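Local coordinates for Two-component insecticidal protein 16 kDa unit (Alcaligenes faecalis, PDB 5V3S) that probably acts as the aegerolysin-type subunit of a two-component insecticidal toxin that kills corn rootworm, at residues R14-I22 / Y99-N109; L89-Y99 / M135-K144. All coordinates share one frame; numbering follows the deposited sequence.

In the fold
Both contacts join the two sheets of the aegerolysin beta-sandwich face to face, and both draw on strand 94-103. Interaction 1 sets its C-terminal half and the loop that follows against the start of strand 19-27; interaction 2 sets its N-terminal half, with the end of strand 83-91, against strand 136-144. Their centres lie about 19 Å apart, and Tyr99 belongs to both. Strands 19-27 and 136-144 are parallel neighbours in the mixed sheet, joined by Trp19 O to Gly136 N and Glu21 O to Ile138 N. In sequence the segments alternate, 14-22, 89-99, 99-109, 135-144, so the sandwich core ties early and late parts of the chain together.

Interaction 1. Residues R14-I22 / Y99-N109. Unlike the reference sequence in segment 14-22: Met20 (reference Ile).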
# COMPACT_ATOMS: atom_id res chain seq x y z
N ARG A 14 20.40 7.74 -6.13
CA ARG A 14 19.55 7.98 -7.30
C ARG A 14 18.26 7.17 -7.28
O ARG A 14 17.18 7.73 -7.23
CB ARG A 14 20.36 7.64 -8.56
CG ARG A 14 19.62 7.68 -9.89
CD ARG A 14 20.61 7.52 -11.05
NE ARG A 14 21.08 6.14 -11.23
CZ ARG A 14 22.30 5.66 -10.95
NH1 ARG A 14 23.28 6.43 -10.46
NH2 ARG A 14 22.56 4.37 -11.18
N ALA A 15 18.40 5.86 -7.35
CA ALA A 15 17.29 4.91 -7.29
C ALA A 15 16.36 5.10 -6.09
O ALA A 15 15.16 4.80 -6.17
CB ALA A 15 17.85 3.49 -7.30
N TYR A 16 16.89 5.60 -4.98
CA TYR A 16 16.12 5.72 -3.73
C TYR A 16 15.30 6.99 -3.75
O TYR A 16 14.42 7.19 -2.91
CB TYR A 16 17.01 5.71 -2.49
CG TYR A 16 17.56 4.38 -2.08
CD1 TYR A 16 17.41 3.27 -2.88
CD2 TYR A 16 18.22 4.22 -0.86
CE1 TYR A 16 17.94 2.06 -2.50
CE2 TYR A 16 18.79 3.00 -0.51
CZ TYR A 16 18.62 1.94 -1.32
OH TYR A 16 19.15 0.72 -0.99
N ALA A 17 15.58 7.84 -4.74
CA ALA A 17 14.89 9.10 -4.85
C ALA A 17 13.42 8.93 -5.24
O ALA A 17 12.67 9.87 -5.09
CB ALA A 17 15.62 9.98 -5.85
N GLN A 18 13.04 7.79 -5.80
CA GLN A 18 11.61 7.44 -6.02
C GLN A 18 11.22 6.42 -4.95
O GLN A 18 11.85 5.37 -4.81
CB GLN A 18 11.41 6.92 -7.43
CG GLN A 18 9.98 6.50 -7.72
CD GLN A 18 9.00 7.64 -7.44
OE1 GLN A 18 8.80 8.04 -6.29
NE2 GLN A 18 8.51 8.27 -8.50
N TRP A 19 10.24 6.78 -4.11
CA TRP A 19 9.97 5.96 -2.96
C TRP A 19 8.53 6.26 -2.54
O TRP A 19 7.95 7.31 -2.90
CB TRP A 19 10.91 6.23 -1.80
CG TRP A 19 10.76 7.63 -1.27
CD1 TRP A 19 11.38 8.76 -1.76
CD2 TRP A 19 9.92 8.07 -0.18
NE1 TRP A 19 10.98 9.86 -1.04
CE2 TRP A 19 10.08 9.47 -0.07
CE3 TRP A 19 9.03 7.43 0.68
CZ2 TRP A 19 9.41 10.23 0.89
CZ3 TRP A 19 8.36 8.19 1.67
CH2 TRP A 19 8.54 9.57 1.76
N MSE A 20 7.96 5.28 -1.87
CA MSE A 20 6.61 5.42 -1.34
C MSE A 20 6.60 4.68 0.00
O MSE A 20 7.33 3.71 0.22
CB MSE A 20 5.54 4.85 -2.31
CG MSE A 20 5.64 3.37 -2.75
SE MSE A 20 4.78 2.20 -1.36
CE MSE A 20 3.07 2.36 -2.32
N GLU A 21 5.74 5.13 0.91
CA GLU A 21 5.43 4.34 2.08
C GLU A 21 3.94 4.43 2.28
O GLU A 21 3.42 5.52 2.26
CB GLU A 21 6.16 4.76 3.38
CG GLU A 21 7.64 4.44 3.34
CD GLU A 21 8.35 4.42 4.66
OE1 GLU A 21 7.66 4.59 5.71
OE2 GLU A 21 9.61 4.21 4.60
N ILE A 22 3.28 3.28 2.41
CA ILE A 22 1.82 3.22 2.50
C ILE A 22 1.45 2.60 3.87
O ILE A 22 1.90 1.54 4.20
CB ILE A 22 1.14 2.61 1.27
CG1 ILE A 22 -0.35 2.72 1.36
CG2 ILE A 22 1.48 1.17 1.07
CD1 ILE A 22 -1.03 2.69 0.03
N TYR A 99 -5.08 -2.16 -4.36
CA TYR A 99 -4.33 -0.95 -4.57
C TYR A 99 -3.20 -1.17 -5.61
O TYR A 99 -2.66 -2.26 -5.71
CB TYR A 99 -3.76 -0.45 -3.24
CG TYR A 99 -3.09 0.89 -3.36
CD1 TYR A 99 -3.85 2.05 -3.72
CD2 TYR A 99 -1.71 0.99 -3.22
CE1 TYR A 99 -3.20 3.29 -3.85
CE2 TYR A 99 -1.09 2.19 -3.30
CZ TYR A 99 -1.83 3.33 -3.64
OH TYR A 99 -1.11 4.50 -3.79
N TYR A 100 -2.85 -0.12 -6.35
CA TYR A 100 -1.81 -0.22 -7.43
C TYR A 100 -1.17 1.11 -7.57
O TYR A 100 -1.84 2.16 -7.39
CB TYR A 100 -2.44 -0.66 -8.80
CG TYR A 100 -1.57 -0.42 -10.04
CD1 TYR A 100 -0.55 -1.28 -10.33
CD2 TYR A 100 -1.70 0.73 -10.86
CE1 TYR A 100 0.34 -1.07 -11.37
CE2 TYR A 100 -0.84 0.94 -11.94
CZ TYR A 100 0.18 -0.01 -12.19
OH TYR A 100 1.06 0.13 -13.21
N TRP A 101 0.15 1.11 -7.77
CA TRP A 101 0.92 2.33 -7.95
C TRP A 101 1.94 2.13 -9.10
O TRP A 101 2.37 1.03 -9.37
CB TRP A 101 1.61 2.74 -6.65
CG TRP A 101 2.67 1.78 -6.21
CD1 TRP A 101 3.99 1.81 -6.57
CD2 TRP A 101 2.52 0.63 -5.38
NE1 TRP A 101 4.65 0.77 -6.04
CE2 TRP A 101 3.77 0.02 -5.29
CE3 TRP A 101 1.47 0.11 -4.62
CZ2 TRP A 101 3.99 -1.15 -4.54
CZ3 TRP A 101 1.68 -1.05 -3.90
CH2 TRP A 101 2.94 -1.63 -3.82
N ASP A 102 2.27 3.23 -9.77
CA ASP A 102 3.26 3.22 -10.80
C ASP A 102 3.98 4.50 -10.63
O ASP A 102 3.42 5.55 -10.89
CB ASP A 102 2.60 3.04 -12.17
CG ASP A 102 3.64 3.02 -13.29
OD1 ASP A 102 4.79 2.62 -13.00
OD2 ASP A 102 3.31 3.41 -14.41
N CYS A 103 5.17 4.43 -10.06
CA CYS A 103 5.99 5.57 -9.72
C CYS A 103 7.37 5.37 -10.40
O CYS A 103 8.33 4.87 -9.79
CB CYS A 103 6.15 5.65 -8.22
SG CYS A 103 4.55 5.56 -7.38
N PRO A 104 7.43 5.75 -11.66
CA PRO A 104 8.56 5.44 -12.53
C PRO A 104 9.74 6.35 -12.28
O PRO A 104 9.57 7.41 -11.69
CB PRO A 104 8.01 5.71 -13.88
CG PRO A 104 7.14 6.90 -13.66
CD PRO A 104 6.43 6.59 -12.34
N TRP A 105 10.92 5.89 -12.65
CA TRP A 105 12.15 6.68 -12.51
C TRP A 105 12.03 8.00 -13.31
O TRP A 105 12.31 9.07 -12.77
CB TRP A 105 13.36 5.81 -12.91
CG TRP A 105 14.67 6.51 -12.96
CD1 TRP A 105 15.60 6.42 -13.96
CD2 TRP A 105 15.21 7.43 -12.00
NE1 TRP A 105 16.69 7.21 -13.68
CE2 TRP A 105 16.47 7.84 -12.48
CE3 TRP A 105 14.75 7.94 -10.77
CZ2 TRP A 105 17.28 8.75 -11.78
CZ3 TRP A 105 15.54 8.83 -10.08
CH2 TRP A 105 16.80 9.23 -10.58
N SER A 106 11.56 7.91 -14.56
CA SER A 106 11.31 9.08 -15.40
C SER A 106 9.88 9.00 -15.88
O SER A 106 9.53 8.15 -16.71
CB SER A 106 12.28 9.14 -16.60
OG SER A 106 13.61 8.76 -16.24
N GLY A 107 9.03 9.85 -15.30
CA GLY A 107 7.61 9.85 -15.65
C GLY A 107 6.76 10.36 -14.50
O GLY A 107 7.27 10.74 -13.45
N SER A 108 5.46 10.35 -14.70
CA SER A 108 4.54 10.86 -13.68
C SER A 108 4.03 9.69 -12.83
O SER A 108 3.71 8.62 -13.37
CB SER A 108 3.36 11.60 -14.31
OG SER A 108 3.02 11.03 -15.56
N ASN A 109 4.01 9.92 -11.52
CA ASN A 109 3.40 8.99 -10.53
C ASN A 109 1.94 8.84 -10.88
O ASN A 109 1.28 9.84 -11.25
CB ASN A 109 3.52 9.58 -9.11
CG ASN A 109 4.95 9.72 -8.61
OD1 ASN A 109 5.75 8.77 -8.66
ND2 ASN A 109 5.27 10.88 -8.06
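Met20, modelled as selenomethionine where the reference sequence has Ile, lays its terminal methyl over Trp101: CE sits 3.7 Å from the centroid of the six-membered ring, a CH-pi contact 18° off the normal. The SE atom stands above the same face at 4.7 Å from that centroid, completing a Met-aromatic contact. With CG between the backbone N and the carbonyl carbon (chi1 58°) and further bends at chi2 and chi3, the chain curls to bring CE down over the indole. Beside it Ile22 CD1 rests on a face of Tyr99, 3.4 Å from CE2, while Met20 CE comes to the edge of that ring.

At the other end Gln18 reaches into the loop after strand 94-103. Its CG packs 3.1 Å from Cys103 O, and NE2 gives a weak but nearly straight hydrogen bond to Pro104 O (3.5 Å, 167°). NE2 also lies 2.8 Å from Asn109 OD1. Gln18 OE1 accepts from Met135 N, and Asn109 ND2 hydrogen-bonds to Gly133 O and Pro131 O, so both amides are positioned from residues 131-135. Thr83 OG1 hydrogen-bonds Trp101 NE1, helping to fix the indole under Met20. The buried Gln18 amide thus finds partners for both polar ends inside the protein, which probably fixes its rotation.

Interaction 2. Residues L89-Y99 / M135-K144; sequences LYDGDKLVFEY and MGNIFITVVK. Unlike the reference sequence in segment 135-144: Met135 (reference Thr).
Strands 94-99 and 136-144 run nearly antiparallel, at 165°, with their axes 9.7 Å apart at closest approach, a spacing bridged by side chains of two facing sheets.

Val142 meets three side chains. Its CG2 lies in the plane of the Phe97 ring, at the edge, 3.6 Å from CE2, and also meets Leu89 CD2 tip to tip at 4.1 Å. Its other methyl, CG1, touches Val96 CG1. Phe97 and Ile140 reach toward each other from their two sheets, Ile140 CG2 lying 3.8 Å from Phe97 CE2 and Ile140 CD1 reaching CZ and CE1. From within the hairpin, Leu89 CB sits over the rim of one face of the Phe97 ring. Val96 and Phe97 both stand opposite Leu89 in a classic beta bulge, which turns two successive residues of strand 94-99 toward the other sheet. Further along, Ile138 CD1 packs 3.5 Å from Tyr99 OH, the hydroxyl itself being bonded to Asp111.

Beyond Val142, at the hairpin-turn end, the contact becomes polar. The fully extended Lys144 chain crosses Asp91 at about a right angle and makes a salt bridge, NZ to OD2, at 2.8 Å, meeting the carboxylate on its syn side and 23° out of plane. Tyr121 OH also bonds to OD2 and Ser29 OG to OD1, so both carboxylate oxygens are held, which probably steadies its negative charge. Asp91 also opens the type II' turn that carries the chain through Gly92 and Asp93 to Lys94.

Around this, Phe31 of strand 31-38 touches Leu89, Asp91 and Val142; Leu113 of strand 110-115 lies against Phe97 and Tyr99; and Ile22 of strand 19-27 packs on Ile138 and Ile140 of the neighbouring strand 136-144.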
# COMPACT_ATOMS: atom_id res chain seq x y z
N LEU A 89 -6.35 -6.14 0.11
CA LEU A 89 -6.62 -6.37 1.56
C LEU A 89 -7.92 -7.08 1.64
O LEU A 89 -8.89 -6.72 0.97
CB LEU A 89 -6.81 -5.10 2.31
CG LEU A 89 -6.89 -5.16 3.82
CD1 LEU A 89 -5.59 -5.48 4.46
CD2 LEU A 89 -7.41 -3.87 4.36
N TYR A 90 -7.97 -8.03 2.54
CA TYR A 90 -9.15 -8.86 2.73
C TYR A 90 -9.64 -8.75 4.20
O TYR A 90 -8.87 -8.39 5.11
CB TYR A 90 -8.80 -10.32 2.49
CG TYR A 90 -8.40 -10.60 1.10
CD1 TYR A 90 -7.13 -10.26 0.65
CD2 TYR A 90 -9.27 -11.17 0.22
CE1 TYR A 90 -6.76 -10.44 -0.69
CE2 TYR A 90 -8.91 -11.35 -1.11
CZ TYR A 90 -7.64 -10.99 -1.54
OH TYR A 90 -7.33 -11.26 -2.88
N ASP A 91 -10.90 -9.09 4.40
CA ASP A 91 -11.51 -9.23 5.76
C ASP A 91 -12.06 -10.67 5.71
O ASP A 91 -13.08 -10.91 5.05
CB ASP A 91 -12.65 -8.24 5.96
CG ASP A 91 -13.36 -8.45 7.38
OD1 ASP A 91 -12.75 -9.11 8.18
OD2 ASP A 91 -14.41 -7.86 7.67
N GLY A 92 -11.30 -11.63 6.26
CA GLY A 92 -11.65 -13.04 6.07
C GLY A 92 -11.49 -13.41 4.60
O GLY A 92 -10.46 -13.13 3.96
N ASP A 93 -12.54 -13.96 4.02
CA ASP A 93 -12.53 -14.32 2.60
C ASP A 93 -13.11 -13.20 1.68
O ASP A 93 -13.20 -13.37 0.50
CB ASP A 93 -13.33 -15.60 2.37
CG ASP A 93 -12.63 -16.81 2.88
OD1 ASP A 93 -11.40 -17.04 2.55
OD2 ASP A 93 -13.34 -17.55 3.62
N LYS A 94 -13.37 -12.03 2.23
CA LYS A 94 -14.01 -10.94 1.53
C LYS A 94 -12.90 -9.97 1.04
O LYS A 94 -12.10 -9.46 1.84
CB LYS A 94 -14.97 -10.18 2.42
CG LYS A 94 -16.07 -11.04 3.04
CD LYS A 94 -17.43 -10.61 2.50
CE LYS A 94 -18.07 -9.50 3.33
NZ LYS A 94 -19.58 -9.48 3.19
N LEU A 95 -12.86 -9.71 -0.25
CA LEU A 95 -11.90 -8.70 -0.78
C LEU A 95 -12.46 -7.29 -0.47
O LEU A 95 -13.56 -6.96 -0.91
CB LEU A 95 -11.75 -8.91 -2.28
CG LEU A 95 -10.80 -7.91 -2.99
CD1 LEU A 95 -9.41 -7.95 -2.46
CD2 LEU A 95 -10.84 -8.26 -4.48
N VAL A 96 -11.68 -6.45 0.26
CA VAL A 96 -12.09 -5.14 0.65
C VAL A 96 -11.58 -4.09 -0.37
O VAL A 96 -12.40 -3.30 -0.86
CB VAL A 96 -11.59 -4.88 2.06
CG1 VAL A 96 -11.89 -3.44 2.49
CG2 VAL A 96 -12.23 -5.95 2.97
N PHE A 97 -10.30 -4.13 -0.70
CA PHE A 97 -9.71 -3.20 -1.76
C PHE A 97 -8.51 -3.79 -2.47
O PHE A 97 -7.91 -4.75 -2.06
CB PHE A 97 -9.37 -1.78 -1.29
CG PHE A 97 -8.16 -1.65 -0.36
CD1 PHE A 97 -6.87 -1.72 -0.80
CD2 PHE A 97 -8.33 -1.37 1.01
CE1 PHE A 97 -5.79 -1.53 0.06
CE2 PHE A 97 -7.27 -1.19 1.85
CZ PHE A 97 -5.97 -1.28 1.38
N GLU A 98 -8.26 -3.24 -3.64
CA GLU A 98 -7.08 -3.52 -4.44
C GLU A 98 -6.41 -2.17 -4.60
O GLU A 98 -7.10 -1.12 -4.79
CB GLU A 98 -7.46 -4.09 -5.79
CG GLU A 98 -8.04 -5.51 -5.68
CD GLU A 98 -8.76 -5.94 -6.94
OE1 GLU A 98 -9.32 -5.12 -7.69
OE2 GLU A 98 -8.68 -7.10 -7.19
N TYR A 99 -5.08 -2.16 -4.36
CA TYR A 99 -4.33 -0.95 -4.57
C TYR A 99 -3.20 -1.17 -5.61
O TYR A 99 -2.66 -2.26 -5.71
CB TYR A 99 -3.76 -0.45 -3.24
CG TYR A 99 -3.09 0.89 -3.36
CD1 TYR A 99 -3.85 2.05 -3.72
CD2 TYR A 99 -1.71 0.99 -3.22
CE1 TYR A 99 -3.20 3.29 -3.85
CE2 TYR A 99 -1.09 2.19 -3.30
CZ TYR A 99 -1.83 3.33 -3.64
OH TYR A 99 -1.11 4.50 -3.79
N MSE A 135 6.82 9.76 -4.94
CA MSE A 135 5.45 9.44 -4.49
C MSE A 135 5.17 9.77 -3.03
O MSE A 135 4.16 10.36 -2.71
CB MSE A 135 5.12 8.00 -4.86
CG MSE A 135 3.71 7.54 -4.52
SE MSE A 135 2.37 8.60 -5.50
CE MSE A 135 1.30 7.18 -6.29
N GLY A 136 6.03 9.39 -2.12
CA GLY A 136 5.90 9.88 -0.76
C GLY A 136 5.07 8.98 0.17
O GLY A 136 5.00 7.83 -0.04
N ASN A 137 4.48 9.57 1.20
CA ASN A 137 3.71 8.86 2.21
C ASN A 137 2.24 8.79 1.79
O ASN A 137 1.64 9.80 1.34
CB ASN A 137 3.81 9.54 3.58
CG ASN A 137 5.24 9.60 4.12
OD1 ASN A 137 5.77 8.61 4.54
ND2 ASN A 137 5.91 10.74 3.97
N ILE A 138 1.60 7.63 1.98
CA ILE A 138 0.20 7.44 1.60
C ILE A 138 -0.41 6.71 2.82
O ILE A 138 0.26 5.87 3.41
CB ILE A 138 0.06 6.45 0.36
CG1 ILE A 138 0.90 6.93 -0.87
CG2 ILE A 138 -1.38 6.21 -0.03
CD1 ILE A 138 1.42 5.85 -1.80
N PHE A 139 -1.67 6.98 3.08
CA PHE A 139 -2.41 6.55 4.27
C PHE A 139 -3.73 6.03 3.77
O PHE A 139 -4.44 6.71 3.08
CB PHE A 139 -2.62 7.78 5.16
CG PHE A 139 -3.35 7.57 6.47
CD1 PHE A 139 -3.11 6.50 7.30
CD2 PHE A 139 -4.18 8.59 6.95
CE1 PHE A 139 -3.73 6.39 8.55
CE2 PHE A 139 -4.81 8.50 8.18
CZ PHE A 139 -4.56 7.42 9.00
N ILE A 140 -4.08 4.77 4.13
CA ILE A 140 -5.44 4.24 3.88
C ILE A 140 -6.04 3.79 5.24
O ILE A 140 -5.38 3.13 5.94
CB ILE A 140 -5.42 3.06 2.90
CG1 ILE A 140 -4.74 3.50 1.58
CG2 ILE A 140 -6.85 2.52 2.69
CD1 ILE A 140 -4.69 2.39 0.55
N THR A 141 -7.22 4.27 5.55
CA THR A 141 -8.04 3.86 6.65
C THR A 141 -9.13 2.94 6.11
O THR A 141 -9.74 3.11 5.01
CB THR A 141 -8.57 5.07 7.49
OG1 THR A 141 -9.29 6.00 6.61
CG2 THR A 141 -7.39 5.85 8.17
N VAL A 142 -9.42 1.93 6.93
CA VAL A 142 -10.40 1.02 6.61
C VAL A 142 -11.26 0.81 7.90
O VAL A 142 -10.72 0.49 8.89
CB VAL A 142 -9.80 -0.28 6.15
CG1 VAL A 142 -10.94 -1.15 5.72
CG2 VAL A 142 -8.79 -0.09 4.96
N VAL A 143 -12.53 1.06 7.80
CA VAL A 143 -13.46 0.92 8.91
C VAL A 143 -14.53 -0.03 8.47
O VAL A 143 -15.26 0.25 7.53
CB VAL A 143 -14.11 2.27 9.33
CG1 VAL A 143 -15.13 2.04 10.47
CG2 VAL A 143 -13.05 3.24 9.78
N LYS A 144 -14.62 -1.21 9.11
CA LYS A 144 -15.81 -2.11 8.90
C LYS A 144 -17.01 -1.44 9.60
O LYS A 144 -16.93 -1.21 10.83
CB LYS A 144 -15.58 -3.48 9.49
CG LYS A 144 -16.66 -4.50 9.16
CD LYS A 144 -16.41 -5.87 9.74
CE LYS A 144 -17.26 -7.01 9.12
NZ LYS A 144 -16.56 -8.35 9.36